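Local coordinates for malonyl CoA-acyl carrier protein transacylase (Synechocystis sp. PCC 6803 substr. Kazusa, PDB 4RR5), which catalyses transfer of the malonyl group from malonyl-CoA to holo-acyl carrier protein, releasing CoA, in fatty acid biosynthesis, at residues A[227-230]-A[231-235]. Numbering follows the deposited sequence.
Sequences GDRL and KEKLI
The Arg229 side chain meets those of Glu232 and Lys233, three and four residues later on the same helix. Its chain leaves with CG anti to the backbone N (chi1 179°) and bends at chi2, bringing the guanidinium back alongside the next turn. There Lys233 crosses it at about a right angle: CE sits over one guanidinium face, displaced toward the rim, 3.4 Å from Arg229 NE. The carboxylate of Glu232 comes up obliquely, its plane turned 40° from the guanidinium, and a salt bridge joins Arg229 NH1 to Glu232 OE2 at 3.3 Å. Beneath these side chains runs the i to i+4 bonding of an alpha helix, helix 227-235 of the acyl transferase domain; Lys233 N donates a hydrogen bond to Arg229 O at 2.8 Å, and Leu234 N does the same to Leu230 O. Lys233 NZ stands 4.5 Å from Arg229 NH2, but Asp220 serves both: its carboxylate forms a salt bridge with Arg229 NH2, and its backbone O accepts a hydrogen bond from Lys233 NZ. With an alanine here in place of Arg229, the carboxylates of Glu232 and Asp220 would probably lose this cation, and Lys233 CE and CG the flat group they lie against. Leu230 packs the helix against Leu95 of helix 90-97 and Val215 of strand 215-217.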
ATOM      1  N   GLY A 227      -5.690 -18.834  -1.572  1.00 36.98           N
ATOM      2  CA  GLY A 227      -4.290 -18.492  -1.717  1.00 32.96           C
ATOM      3  C   GLY A 227      -3.900 -18.227  -3.154  1.00 35.40           C
ATOM      4  O   GLY A 227      -3.094 -17.346  -3.447  1.00 39.36           O
ATOM      5  N   ASP A 228      -4.489 -18.980  -4.067  1.00 40.26           N
ATOM      6  CA  ASP A 228      -4.062 -18.911  -5.458  1.00 40.80           C
ATOM      7  C   ASP A 228      -4.708 -17.747  -6.203  1.00 32.90           C
ATOM      8  O   ASP A 228      -4.098 -17.150  -7.092  1.00 29.51           O
ATOM      9  CB  ASP A 228      -4.357 -20.238  -6.156  1.00 38.23           C
ATOM     10  CG  ASP A 228      -3.368 -21.311  -5.776  1.00 39.38           C
ATOM     11  OD1 ASP A 228      -2.173 -20.987  -5.597  1.00 38.01           O
ATOM     12  OD2 ASP A 228      -3.793 -22.473  -5.623  1.00 44.71           O
ATOM     13  N   ARG A 229      -5.940 -17.425  -5.841  1.00 30.65           N
ATOM     14  CA  ARG A 229      -6.585 -16.268  -6.424  1.00 33.56           C
ATOM     15  C   ARG A 229      -5.852 -15.005  -5.942  1.00 36.05           C
ATOM     16  O   ARG A 229      -5.627 -14.075  -6.728  1.00 32.35           O
ATOM     17  CB  ARG A 229      -8.072 -16.232  -6.066  1.00 26.73           C
ATOM     18  CG  ARG A 229      -8.828 -15.009  -6.621  1.00 32.59           C
ATOM     19  CD  ARG A 229      -8.803 -14.900  -8.168  1.00 36.76           C
ATOM     20  NE  ARG A 229      -9.590 -13.747  -8.609  1.00 36.63           N
ATOM     21  CZ  ARG A 229      -9.142 -12.772  -9.399  1.00 34.49           C
ATOM     22  NH1 ARG A 229      -7.908 -12.801  -9.882  1.00 37.29           N
ATOM     23  NH2 ARG A 229      -9.939 -11.764  -9.714  1.00 29.00           N
ATOM     24  N   LEU A 230      -5.458 -14.992  -4.663  1.00 36.00           N
ATOM     25  CA  LEU A 230      -4.728 -13.858  -4.077  1.00 32.63           C
ATOM     26  C   LEU A 230      -3.361 -13.628  -4.736  1.00 26.77           C
ATOM     27  O   LEU A 230      -3.000 -12.492  -5.028  1.00 25.53           O
ATOM     28  CB  LEU A 230      -4.554 -14.051  -2.574  1.00 26.37           C
ATOM     29  CG  LEU A 230      -5.800 -13.840  -1.720  1.00 26.48           C
ATOM     30  CD1 LEU A 230      -5.427 -13.948  -0.266  1.00 31.90           C
ATOM     31  CD2 LEU A 230      -6.449 -12.506  -1.986  1.00 22.80           C
ATOM     32  N   LYS A 231      -2.613 -14.701  -4.973  1.00 27.36           N
ATOM     33  CA  LYS A 231      -1.370 -14.604  -5.730  1.00 29.86           C
ATOM     34  C   LYS A 231      -1.614 -14.040  -7.129  1.00 31.90           C
ATOM     35  O   LYS A 231      -0.881 -13.157  -7.607  1.00 30.63           O
ATOM     36  CB  LYS A 231      -0.682 -15.964  -5.848  1.00 29.64           C
ATOM     37  CG  LYS A 231       0.747 -15.842  -6.355  1.00 31.40           C
ATOM     38  CD  LYS A 231       1.331 -17.162  -6.839  1.00 33.04           C
ATOM     39  CE  LYS A 231       1.303 -18.228  -5.760  1.00 36.96           C
ATOM     40  NZ  LYS A 231       2.343 -19.265  -6.024  1.00 37.93           N
ATOM     41  N   GLU A 232      -2.653 -14.550  -7.780  1.00 33.16           N
ATOM     42  CA  GLU A 232      -3.038 -14.079  -9.106  1.00 34.88           C
ATOM     43  C   GLU A 232      -3.316 -12.580  -9.064  1.00 30.33           C
ATOM     44  O   GLU A 232      -2.769 -11.830  -9.851  1.00 36.57           O
ATOM     45  CB  GLU A 232      -4.264 -14.841  -9.620  1.00 37.45           C
ATOM     46  CG  GLU A 232      -4.585 -14.616 -11.102  1.00 42.51           C
ATOM     47  CD  GLU A 232      -6.048 -14.898 -11.455  1.00 42.40           C
ATOM     48  OE1 GLU A 232      -6.714 -15.703 -10.758  1.00 42.57           O
ATOM     49  OE2 GLU A 232      -6.539 -14.289 -12.429  1.00 49.53           O
ATOM     50  N   LYS A 233      -4.154 -12.144  -8.137  1.00 26.89           N
ATOM     51  CA  LYS A 233      -4.427 -10.723  -7.984  1.00 29.45           C
ATOM     52  C   LYS A 233      -3.153  -9.910  -7.656  1.00 33.03           C
ATOM     53  O   LYS A 233      -2.996  -8.771  -8.098  1.00 25.30           O
ATOM     54  CB  LYS A 233      -5.469 -10.504  -6.891  1.00 28.43           C
ATOM     55  CG  LYS A 233      -6.787 -11.233  -7.088  1.00 30.00           C
ATOM     56  CD  LYS A 233      -7.757 -10.774  -6.023  1.00 28.06           C
ATOM     57  CE  LYS A 233      -9.115 -11.416  -6.118  1.00 24.83           C
ATOM     58  NZ  LYS A 233     -10.080 -10.531  -5.414  1.00 26.03           N
ATOM     59  N   LEU A 234      -2.249 -10.491  -6.870  1.00 29.97           N
ATOM     60  CA  LEU A 234      -1.039  -9.780  -6.483  1.00 26.44           C
ATOM     61  C   LEU A 234      -0.089  -9.648  -7.685  1.00 26.64           C
ATOM     62  O   LEU A 234       0.467  -8.582  -7.946  1.00 23.16           O
ATOM     63  CB  LEU A 234      -0.359 -10.492  -5.317  1.00 22.33           C
ATOM     64  CG  LEU A 234       0.915  -9.829  -4.794  1.00 25.63           C
ATOM     65  CD1 LEU A 234       0.565  -8.498  -4.114  1.00 22.61           C
ATOM     66  CD2 LEU A 234       1.680 -10.753  -3.847  1.00 23.58           C
ATOM     67  N   ILE A 235       0.072 -10.741  -8.419  1.00 28.67           N
ATOM     68  CA  ILE A 235       0.860 -10.749  -9.649  1.00 27.86           C
ATOM     69  C   ILE A 235       0.373  -9.691 -10.629  1.00 26.20           C
ATOM     70  O   ILE A 235       1.171  -9.072 -11.335  1.00 25.93           O
ATOM     71  CB  ILE A 235       0.822 -12.144 -10.321  1.00 31.33           C
ATOM     72  CG1 ILE A 235       1.761 -13.101  -9.575  1.00 26.80           C
ATOM     73  CG2 ILE A 235       1.189 -12.059 -11.813  1.00 28.60           C
ATOM     74  CD1 ILE A 235       1.709 -14.504 -10.072  1.00 27.39           C
TER